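Local coordinates for protein projannalysin (Methanocaldococcus jannaschii, PDB 4JIX) that is the zymogen of jannalysin, a soluble minimal zinc metallopeptidase of the gluzincin type that probably hydrolyses peptide bonds once activated, at residues Ile68-Leu73 with Asn89-Tyr94; Glu27-Glu32 with Ile74-Lys79; Lys13-Glu18 with Glu63-Ile68. The protein carries 1 engineered substitution. All coordinates share one frame; numbering follows the deposited sequence.

Overall arrangement
All three contacts use helix 62-78, the helix of the zinc-binding HExxH motif. Along it follow contact 3 (63-68), contact 1 (68-73) and contact 2 (74-79); contacts 3 and 1 share Ile68. The centres of contact 1 and contact 3 lie about 11 Å apart, those of contact 1 and contact 2 about 12 Å, and those of contact 2 and contact 3 about 13 Å. Contact 1 holds His71 and contact 2 His75, both bound to the zinc ion, with His83 as third histidine ligand. A salt bridge between Glu90 OE1 and Lys77 NZ (3.2 Å) joins contacts 1 and 2. Apolar packing of Ile15 CG2 on Ile69 CD1 (3.8 Å) ties contact 3 to contact 1, while Ile29 meets Val16 between contacts 2 and 3.

Contact 1: Ile68-Leu73 with Asn89-Tyr94. With ZN (zinc ion), chain C.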
loop_
_atom_site.group_PDB
_atom_site.type_symbol
_atom_site.label_atom_id
_atom_site.label_comp_id
_atom_site.label_asym_id
_atom_site.label_seq_id
_atom_site.Cartn_x
_atom_site.Cartn_y
_atom_site.Cartn_z
ATOM N N ILE A 68 9.701 -2.220 3.036
ATOM C CA ILE A 68 9.057 -3.365 2.380
ATOM C C ILE A 68 9.995 -4.589 2.455
ATOM O O ILE A 68 9.554 -5.669 2.844
ATOM C CB ILE A 68 8.694 -2.988 0.908
ATOM C CG1 ILE A 68 7.478 -2.021 0.846
ATOM C CG2 ILE A 68 8.452 -4.222 0.033
ATOM C CD1 ILE A 68 7.372 -1.247 -0.560
ATOM N N ILE A 69 11.270 -4.409 2.066
ATOM C CA ILE A 69 12.278 -5.474 2.074
ATOM C C ILE A 69 12.536 -5.911 3.519
ATOM O O ILE A 69 12.640 -7.114 3.767
ATOM C CB ILE A 69 13.580 -5.038 1.346
ATOM C CG1 ILE A 69 13.318 -4.795 -0.162
ATOM C CG2 ILE A 69 14.707 -6.079 1.537
ATOM C CD1 ILE A 69 14.384 -3.887 -0.865
ATOM N N LEU A 70 12.654 -4.941 4.463
ATOM C CA LEU A 70 12.843 -5.213 5.892
ATOM C C LEU A 70 11.723 -6.116 6.408
ATOM O O LEU A 70 12.005 -7.066 7.132
ATOM C CB LEU A 70 12.880 -3.909 6.710
ATOM C CG LEU A 70 13.079 -4.029 8.236
ATOM C CD1 LEU A 70 14.484 -4.579 8.613
ATOM C CD2 LEU A 70 12.833 -2.684 8.930
ATOM N N HIS A 71 10.469 -5.832 6.030
ATOM C CA HIS A 71 9.331 -6.663 6.446
ATOM C C HIS A 71 9.552 -8.135 6.035
ATOM O O HIS A 71 9.443 -9.025 6.872
ATOM C CB HIS A 71 7.996 -6.147 5.847
ATOM C CG HIS A 71 6.800 -6.930 6.321
ATOM N ND1 HIS A 71 6.014 -6.485 7.368
ATOM C CD2 HIS A 71 6.329 -8.127 5.899
ATOM C CE1 HIS A 71 5.065 -7.401 7.526
ATOM N NE2 HIS A 71 5.238 -8.431 6.686
ATOM N N GLU A 72 9.849 -8.380 4.755
ATOM C CA GLU A 72 10.033 -9.758 4.265
ATOM C C GLU A 72 11.204 -10.477 4.922
ATOM O O GLU A 72 11.139 -11.688 5.153
ATOM C CB GLU A 72 10.279 -9.772 2.748
ATOM C CG GLU A 72 9.289 -8.961 1.936
ATOM C CD GLU A 72 7.850 -9.389 2.081
ATOM O OE1 GLU A 72 7.597 -10.534 2.516
ATOM O OE2 GLU A 72 6.967 -8.549 1.806
ATOM N N LEU A 73 12.304 -9.743 5.133
ATOM C CA LEU A 73 13.517 -10.343 5.644
ATOM C C LEU A 73 13.447 -10.578 7.150
ATOM O O LEU A 73 14.099 -11.508 7.617
ATOM C CB LEU A 73 14.768 -9.559 5.205
ATOM C CG LEU A 73 15.051 -9.603 3.672
ATOM C CD1 LEU A 73 16.338 -8.887 3.322
ATOM C CD2 LEU A 73 15.106 -11.061 3.127
ATOM N N ASN A 89 9.639 -7.525 17.884
ATOM C CA ASN A 89 10.944 -7.345 18.535
ATOM C C ASN A 89 12.039 -6.940 17.538
ATOM O O ASN A 89 12.839 -6.057 17.857
ATOM C CB ASN A 89 11.379 -8.602 19.304
ATOM C CG ASN A 89 10.593 -8.898 20.564
ATOM O OD1 ASN A 89 10.662 -10.008 21.099
ATOM N ND2 ASN A 89 9.789 -7.946 21.038
ATOM N N GLU A 90 12.072 -7.565 16.341
ATOM C CA GLU A 90 13.061 -7.237 15.307
ATOM C C GLU A 90 12.764 -5.891 14.671
ATOM O O GLU A 90 13.679 -5.091 14.487
ATOM C CB GLU A 90 13.132 -8.309 14.205
ATOM C CG GLU A 90 13.533 -9.693 14.685
ATOM C CD GLU A 90 14.946 -9.863 15.213
ATOM O OE1 GLU A 90 15.845 -9.090 14.804
ATOM O OE2 GLU A 90 15.157 -10.804 16.011
ATOM N N LEU A 91 11.485 -5.640 14.347
ATOM C CA LEU A 91 11.036 -4.406 13.716
ATOM C C LEU A 91 11.305 -3.177 14.600
ATOM O O LEU A 91 11.694 -2.136 14.072
ATOM C CB LEU A 91 9.536 -4.511 13.385
ATOM C CG LEU A 91 8.869 -3.327 12.672
ATOM C CD1 LEU A 91 9.584 -2.986 11.355
ATOM C CD2 LEU A 91 7.396 -3.635 12.409
ATOM N N ARG A 92 11.146 -3.315 15.930
ATOM C CA ARG A 92 11.340 -2.213 16.880
ATOM C C ARG A 92 12.786 -1.722 16.972
ATOM O O ARG A 92 13.003 -0.612 17.470
ATOM C CB ARG A 92 10.810 -2.564 18.285
ATOM C CG ARG A 92 9.279 -2.520 18.386
ATOM C CD ARG A 92 8.647 -1.208 17.917
ATOM N NE ARG A 92 7.222 -1.399 17.670
ATOM C CZ ARG A 92 6.657 -1.477 16.471
ATOM N NH1 ARG A 92 7.380 -1.295 15.375
ATOM N NH2 ARG A 92 5.355 -1.686 16.360
ATOM N N ASN A 93 13.762 -2.504 16.465
ATOM C CA ASN A 93 15.168 -2.093 16.418
ATOM C C ASN A 93 15.369 -1.090 15.273
ATOM O O ASN A 93 16.421 -0.470 15.181
ATOM C CB ASN A 93 16.093 -3.312 16.236
ATOM C CG ASN A 93 16.160 -4.239 17.426
ATOM O OD1 ASN A 93 16.131 -3.820 18.589
ATOM N ND2 ASN A 93 16.303 -5.522 17.162
ATOM N N TYR A 94 14.355 -0.946 14.404
ATOM C CA TYR A 94 14.395 -0.067 13.243
ATOM C C TYR A 94 13.410 1.079 13.356
ATOM O O TYR A 94 13.778 2.207 13.052
ATOM C CB TYR A 94 14.094 -0.870 11.957
ATOM C CG TYR A 94 15.146 -1.915 11.670
ATOM C CD1 TYR A 94 16.253 -1.620 10.878
ATOM C CD2 TYR A 94 15.079 -3.177 12.255
ATOM C CE1 TYR A 94 17.252 -2.567 10.648
ATOM C CE2 TYR A 94 16.084 -4.123 12.054
ATOM C CZ TYR A 94 17.164 -3.817 11.241
ATOM O OH TYR A 94 18.140 -4.759 11.026
HETATM ZN ZN ZN C . 4.239 -10.258 6.744
HETATM O O HOH W 1 2.481 -9.306 5.870
#
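The HExxH helix of the zinc site meets segment 89-94 through Leu70, whose two methyl groups lie against Tyr94 and Leu91. Leu70 CD1 stands over the centre of the Tyr94 ring, 3.7 Å from the centroid and only 7° off the ring normal, a CH-pi contact. The other methyl, CD2, covers the root of the ring, 3.7 Å from Tyr94 CG, and also reaches Leu91 CD1 at 4.1 Å. With CG anti to the backbone N, chi1 -180° carries both methyls of the leucine toward Tyr94 and Leu91. The turn holding Tyr94, with the bond from Tyr94 N to Leu91 O (2.9 Å), presents the ring; the Glu90 and Leu91 carbonyl oxygens lie at its edge. Tyr94 OH is hydrogen-bonded to Ser22 OG, which fixes the far end of the ring. One residue on from Leu70, His71 points away from this packing and binds the zinc ion through NE2 at 2.1 Å. Ile112 of the second subunit packs on Ile68, His71 and Glu72. On other faces of helix 62-78, Ile69 rests on helix 12-22 and Glu72 touches strand 41-44, while Leu91 turns to Cys100 of helix 97-111.

Contact 2: Glu27-Glu32 with Ile74-Lys79; sequences ESINIE and IHFKIK. With ZN (zinc ion), chain C.
Lys79 NZ is gripped by two oxygens, Glu27 OE1 across the contact at 3.0 Å and the backbone O of Phe76 at 2.8 Å. The first bond is a salt bridge on the syn lone pair of the carboxylate; toward Phe76 O, NZ lies at a C=O...N angle of 151° and is tilted 26° from the carbonyl plane. Lys79 leaves the helix with positive phi, and its chain, bent at its second and fourth torsions, curls back over the last turn. The ammonium thus lies near the helix C-terminus, where the partial negative charge of the helix end would probably favour it. Next to the salt bridge, the Phe76 ring packs against Glu27 and Ile29. Its CZ lies 3.6 Å from Glu27 CB, and its CE1 is equally close to Ile29 CG2, both approaches being oblique to the ring; the Glu27 carboxylate plane is 29° from the ring plane. The preceding residue, His75, takes no part in this packing and binds the zinc ion through NE2 at 2.1 Å. The contact joins the HExxH helix to the chain leading into strand 30-34: the Phe76 ring also meets Phe43 of strand 41-44, and Ile29 packs on Leu50 of strand 49-53 and Val16 of helix 12-22.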
loop_
_atom_site.group_PDB
_atom_site.type_symbol
_atom_site.label_atom_id
_atom_site.label_comp_id
_atom_site.label_asym_id
_atom_site.label_seq_id
_atom_site.Cartn_x
_atom_site.Cartn_y
_atom_site.Cartn_z
ATOM N N GLU A 27 22.313 -16.420 5.318
ATOM C CA GLU A 27 21.784 -17.411 4.396
ATOM C C GLU A 27 21.643 -16.738 3.052
ATOM O O GLU A 27 21.256 -15.570 2.991
ATOM C CB GLU A 27 20.433 -17.975 4.876
ATOM C CG GLU A 27 20.580 -19.030 5.952
ATOM C CD GLU A 27 19.241 -19.459 6.505
ATOM O OE1 GLU A 27 18.676 -18.721 7.345
ATOM O OE2 GLU A 27 18.724 -20.501 6.044
ATOM N N SER A 28 21.963 -17.460 1.983
ATOM C CA SER A 28 21.854 -16.953 0.619
ATOM C C SER A 28 20.382 -16.789 0.212
ATOM O O SER A 28 19.540 -17.588 0.620
ATOM C CB SER A 28 22.550 -17.921 -0.340
ATOM O OG SER A 28 23.381 -17.253 -1.268
ATOM N N ILE A 29 20.062 -15.742 -0.556
ATOM C CA ILE A 29 18.693 -15.553 -1.055
ATOM C C ILE A 29 18.732 -15.237 -2.552
ATOM O O ILE A 29 19.766 -14.818 -3.090
ATOM C CB ILE A 29 17.862 -14.483 -0.282
ATOM C CG1 ILE A 29 18.471 -13.063 -0.387
ATOM C CG2 ILE A 29 17.593 -14.892 1.161
ATOM C CD1 ILE A 29 17.427 -11.896 -0.200
ATOM N N ASN A 30 17.605 -15.455 -3.214
ATOM C CA ASN A 30 17.409 -15.090 -4.607
ATOM C C ASN A 30 16.569 -13.831 -4.618
ATOM O O ASN A 30 15.691 -13.685 -3.767
ATOM C CB ASN A 30 16.730 -16.228 -5.385
ATOM C CG ASN A 30 17.552 -17.487 -5.384
ATOM O OD1 ASN A 30 18.667 -17.524 -5.909
ATOM N ND2 ASN A 30 17.038 -18.529 -4.743
ATOM N N ILE A 31 16.849 -12.908 -5.538
ATOM C CA ILE A 31 16.073 -11.674 -5.678
ATOM C C ILE A 31 15.415 -11.695 -7.052
ATOM O O ILE A 31 16.114 -11.808 -8.060
ATOM C CB ILE A 31 16.921 -10.388 -5.465
ATOM C CG1 ILE A 31 17.712 -10.430 -4.141
ATOM C CG2 ILE A 31 16.035 -9.126 -5.560
ATOM C CD1 ILE A 31 18.907 -9.505 -4.113
ATOM N N GLU A 32 14.077 -11.612 -7.088
ATOM C CA GLU A 32 13.314 -11.595 -8.335
ATOM C C GLU A 32 12.517 -10.300 -8.433
ATOM O O GLU A 32 11.637 -10.061 -7.609
ATOM C CB GLU A 32 12.363 -12.803 -8.430
ATOM C CG GLU A 32 12.999 -14.097 -8.885
ATOM C CD GLU A 32 12.011 -15.215 -9.175
ATOM O OE1 GLU A 32 10.783 -14.969 -9.138
ATOM O OE2 GLU A 32 12.474 -16.345 -9.450
ATOM N N ILE A 74 12.597 -9.835 7.890
ATOM C CA ILE A 74 12.372 -10.124 9.315
ATOM C C ILE A 74 11.717 -11.520 9.404
ATOM O O ILE A 74 12.189 -12.349 10.181
ATOM C CB ILE A 74 11.557 -9.024 10.060
ATOM C CG1 ILE A 74 12.423 -7.752 10.246
ATOM C CG2 ILE A 74 11.052 -9.541 11.445
ATOM C CD1 ILE A 74 11.612 -6.524 10.649
ATOM N N HIS A 75 10.703 -11.802 8.543
ATOM C CA HIS A 75 10.055 -13.119 8.480
ATOM C C HIS A 75 11.110 -14.215 8.266
ATOM O O HIS A 75 11.085 -15.234 8.949
ATOM C CB HIS A 75 9.025 -13.189 7.331
ATOM C CG HIS A 75 7.731 -12.497 7.603
ATOM N ND1 HIS A 75 6.914 -12.882 8.650
ATOM C CD2 HIS A 75 7.135 -11.492 6.926
ATOM C CE1 HIS A 75 5.850 -12.102 8.579
ATOM N NE2 HIS A 75 5.939 -11.250 7.560
ATOM N N PHE A 76 12.026 -13.997 7.311
ATOM C CA PHE A 76 13.068 -14.962 7.007
ATOM C C PHE A 76 13.984 -15.153 8.219
ATOM O O PHE A 76 14.297 -16.297 8.561
ATOM C CB PHE A 76 13.872 -14.544 5.760
ATOM C CG PHE A 76 14.948 -15.528 5.339
ATOM C CD1 PHE A 76 16.205 -15.081 4.938
ATOM C CD2 PHE A 76 14.687 -16.901 5.298
ATOM C CE1 PHE A 76 17.186 -15.986 4.519
ATOM C CE2 PHE A 76 15.668 -17.804 4.873
ATOM C CZ PHE A 76 16.915 -17.341 4.499
ATOM N N LYS A 77 14.362 -14.047 8.900
ATOM C CA LYS A 77 15.239 -14.133 10.069
ATOM C C LYS A 77 14.616 -14.938 11.234
ATOM O O LYS A 77 15.300 -15.772 11.823
ATOM C CB LYS A 77 15.638 -12.738 10.572
ATOM C CG LYS A 77 16.858 -12.807 11.490
ATOM C CD LYS A 77 16.908 -11.655 12.426
ATOM C CE LYS A 77 18.035 -11.802 13.412
ATOM N NZ LYS A 77 18.535 -10.468 13.830
ATOM N N ILE A 78 13.343 -14.677 11.566
ATOM C CA ILE A 78 12.680 -15.319 12.708
ATOM C C ILE A 78 12.068 -16.699 12.343
ATOM O O ILE A 78 11.559 -17.392 13.230
ATOM C CB ILE A 78 11.621 -14.366 13.337
ATOM C CG1 ILE A 78 10.424 -14.103 12.379
ATOM C CG2 ILE A 78 12.297 -13.062 13.813
ATOM C CD1 ILE A 78 9.224 -13.465 12.982
ATOM N N LYS A 79 12.119 -17.085 11.054
ATOM C CA LYS A 79 11.566 -18.344 10.540
ATOM C C LYS A 79 10.066 -18.453 10.897
ATOM O O LYS A 79 9.608 -19.457 11.452
ATOM C CB LYS A 79 12.369 -19.576 11.045
ATOM C CG LYS A 79 13.885 -19.538 10.703
ATOM C CD LYS A 79 14.154 -19.630 9.181
ATOM C CE LYS A 79 15.625 -19.611 8.798
ATOM N NZ LYS A 79 16.242 -18.280 8.988
HETATM ZN ZN ZN C . 4.239 -10.258 6.744
HETATM O O HOH W 1 2.481 -9.306 5.870
#

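Contact 3: Lys13-Glu18 with Glu63-Ile68; sequences KDIVNE and ELLHYI
Ile15 carries the apolar packing, spreading two branches over Leu65 and His66 of the HExxH helix. Its CD1 meets Leu65 CD1 at 4.1 Å and Leu65 CB at 4.2 Å, and the two side chains cross at about a right angle. Its CG2, placed anti to the backbone N while CG1 lies beside that N (chi1 -58°), settles against the main chain of the facing helix, 3.9 Å from His66 CA. The imidazole takes little part: the nearest side-chain atom of His66 to this methyl is CB, at 4.3 Å. Such direct packing of a branched side chain on backbone lets the helices come close, the CA atoms of Ile15 and His66 being 6.4 Å apart. An alanine in place of Ile15 would remove both methyl contacts and is likely to leave a gap between the helices, with Leu65 less firmly held. Polar interactions do not join the segments; Glu18 OE1 forms a salt bridge with Lys10 NZ. In the fold, the contact seats helix 12-22 on the first half of helix 62-78. Val16 turns to Ile31 of strand 30-34, whereas on the other helix Leu64 and Tyr67 face helix 97-111, Tyr67 OH being hydrogen-bonded to Glu104, so that helix 62-78 lies between helix 12-22 and helix 97-111.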
loop_
_atom_site.group_PDB
_atom_site.type_symbol
_atom_site.label_atom_id
_atom_site.label_comp_id
_atom_site.label_asym_id
_atom_site.label_seq_id
_atom_site.Cartn_x
_atom_site.Cartn_y
_atom_site.Cartn_z
ATOM N N LYS A 13 19.757 -4.083 -5.205
ATOM C CA LYS A 13 20.627 -5.108 -4.614
ATOM C C LYS A 13 21.370 -4.560 -3.387
ATOM O O LYS A 13 21.520 -5.280 -2.403
ATOM C CB LYS A 13 21.624 -5.670 -5.651
ATOM C CG LYS A 13 21.015 -6.066 -7.010
ATOM C CD LYS A 13 19.987 -7.215 -6.955
ATOM C CE LYS A 13 19.072 -7.203 -8.159
ATOM N NZ LYS A 13 18.327 -8.480 -8.306
ATOM N N ASP A 14 21.780 -3.273 -3.422
ATOM C CA ASP A 14 22.458 -2.613 -2.300
ATOM C C ASP A 14 21.511 -2.426 -1.114
ATOM O O ASP A 14 21.950 -2.587 0.029
ATOM C CB ASP A 14 23.053 -1.258 -2.723
ATOM C CG ASP A 14 24.169 -1.331 -3.754
ATOM O OD1 ASP A 14 24.438 -0.296 -4.410
ATOM O OD2 ASP A 14 24.807 -2.404 -3.872
ATOM N N ILE A 15 20.220 -2.088 -1.373
ATOM C CA ILE A 15 19.223 -1.933 -0.316
ATOM C C ILE A 15 19.041 -3.296 0.389
ATOM O O ILE A 15 19.053 -3.363 1.624
ATOM C CB ILE A 15 17.863 -1.363 -0.837
ATOM C CG1 ILE A 15 18.045 0.024 -1.532
ATOM C CG2 ILE A 15 16.833 -1.291 0.303
ATOM C CD1 ILE A 15 16.779 0.553 -2.327
ATOM N N VAL A 16 18.880 -4.376 -0.404
ATOM C CA VAL A 16 18.710 -5.745 0.106
ATOM C C VAL A 16 19.929 -6.152 0.958
ATOM O O VAL A 16 19.742 -6.587 2.095
ATOM C CB VAL A 16 18.428 -6.782 -1.022
ATOM C CG1 VAL A 16 18.344 -8.203 -0.459
ATOM C CG2 VAL A 16 17.139 -6.440 -1.771
ATOM N N ASN A 17 21.162 -5.979 0.427
ATOM C CA ASN A 17 22.390 -6.388 1.114
ATOM C C ASN A 17 22.595 -5.657 2.444
ATOM O O ASN A 17 23.012 -6.291 3.409
ATOM C CB ASN A 17 23.621 -6.234 0.203
ATOM C CG ASN A 17 23.617 -7.251 -0.918
ATOM O OD1 ASN A 17 22.919 -8.260 -0.871
ATOM N ND2 ASN A 17 24.366 -7.007 -1.965
ATOM N N GLU A 18 22.247 -4.362 2.514
ATOM C CA GLU A 18 22.354 -3.559 3.733
ATOM C C GLU A 18 21.436 -4.113 4.842
ATOM O O GLU A 18 21.832 -4.149 6.006
ATOM C CB GLU A 18 22.014 -2.091 3.434
ATOM C CG GLU A 18 23.178 -1.317 2.834
ATOM C CD GLU A 18 22.876 0.059 2.261
ATOM O OE1 GLU A 18 21.717 0.520 2.372
ATOM O OE2 GLU A 18 23.808 0.674 1.692
ATOM N N GLU A 63 13.229 4.942 1.179
ATOM C CA GLU A 63 12.598 4.727 2.476
ATOM C C GLU A 63 11.475 3.659 2.384
ATOM O O GLU A 63 11.417 2.771 3.243
ATOM C CB GLU A 63 12.029 6.041 3.025
ATOM C CG GLU A 63 11.161 5.832 4.262
ATOM C CD GLU A 63 10.415 7.049 4.761
ATOM O OE1 GLU A 63 10.668 7.453 5.916
ATOM O OE2 GLU A 63 9.584 7.603 4.005
ATOM N N LEU A 64 10.615 3.727 1.335
ATOM C CA LEU A 64 9.523 2.748 1.190
ATOM C C LEU A 64 10.063 1.392 0.797
ATOM O O LEU A 64 9.611 0.389 1.337
ATOM C CB LEU A 64 8.439 3.201 0.183
ATOM C CG LEU A 64 7.862 4.624 0.332
ATOM C CD1 LEU A 64 6.663 4.809 -0.582
ATOM C CD2 LEU A 64 7.468 4.946 1.791
ATOM N N LEU A 65 11.045 1.348 -0.108
ATOM C CA LEU A 65 11.647 0.075 -0.545
ATOM C C LEU A 65 12.348 -0.634 0.613
ATOM O O LEU A 65 12.224 -1.844 0.741
ATOM C CB LEU A 65 12.641 0.292 -1.705
ATOM C CG LEU A 65 12.035 0.783 -3.026
ATOM C CD1 LEU A 65 13.126 1.109 -4.032
ATOM C CD2 LEU A 65 11.038 -0.243 -3.615
ATOM N N HIS A 66 13.088 0.129 1.447
ATOM C CA HIS A 66 13.792 -0.393 2.622
ATOM C C HIS A 66 12.800 -1.048 3.601
ATOM O O HIS A 66 13.059 -2.144 4.089
ATOM C CB HIS A 66 14.574 0.740 3.326
ATOM C CG HIS A 66 15.169 0.333 4.641
ATOM N ND1 HIS A 66 14.466 0.478 5.828
ATOM C CD2 HIS A 66 16.375 -0.216 4.914
ATOM C CE1 HIS A 66 15.270 0.030 6.779
ATOM N NE2 HIS A 66 16.425 -0.409 6.277
ATOM N N TYR A 67 11.689 -0.360 3.894
ATOM C CA TYR A 67 10.662 -0.838 4.825
ATOM C C TYR A 67 10.021 -2.149 4.343
ATOM O O TYR A 67 9.789 -3.051 5.156
ATOM C CB TYR A 67 9.560 0.229 5.020
ATOM C CG TYR A 67 8.564 -0.151 6.103
ATOM C CD1 TYR A 67 8.804 0.164 7.441
ATOM C CD2 TYR A 67 7.407 -0.869 5.796
ATOM C CE1 TYR A 67 7.914 -0.219 8.445
ATOM C CE2 TYR A 67 6.507 -1.254 6.793
ATOM C CZ TYR A 67 6.764 -0.917 8.115
ATOM O OH TYR A 67 5.895 -1.300 9.109
ATOM N N ILE A 68 9.701 -2.220 3.036
ATOM C CA ILE A 68 9.057 -3.365 2.380
ATOM C C ILE A 68 9.995 -4.589 2.455
ATOM O O ILE A 68 9.554 -5.669 2.844
ATOM C CB ILE A 68 8.694 -2.988 0.908
ATOM C CG1 ILE A 68 7.478 -2.021 0.846
ATOM C CG2 ILE A 68 8.452 -4.222 0.033
ATOM C CD1 ILE A 68 7.372 -1.247 -0.560
#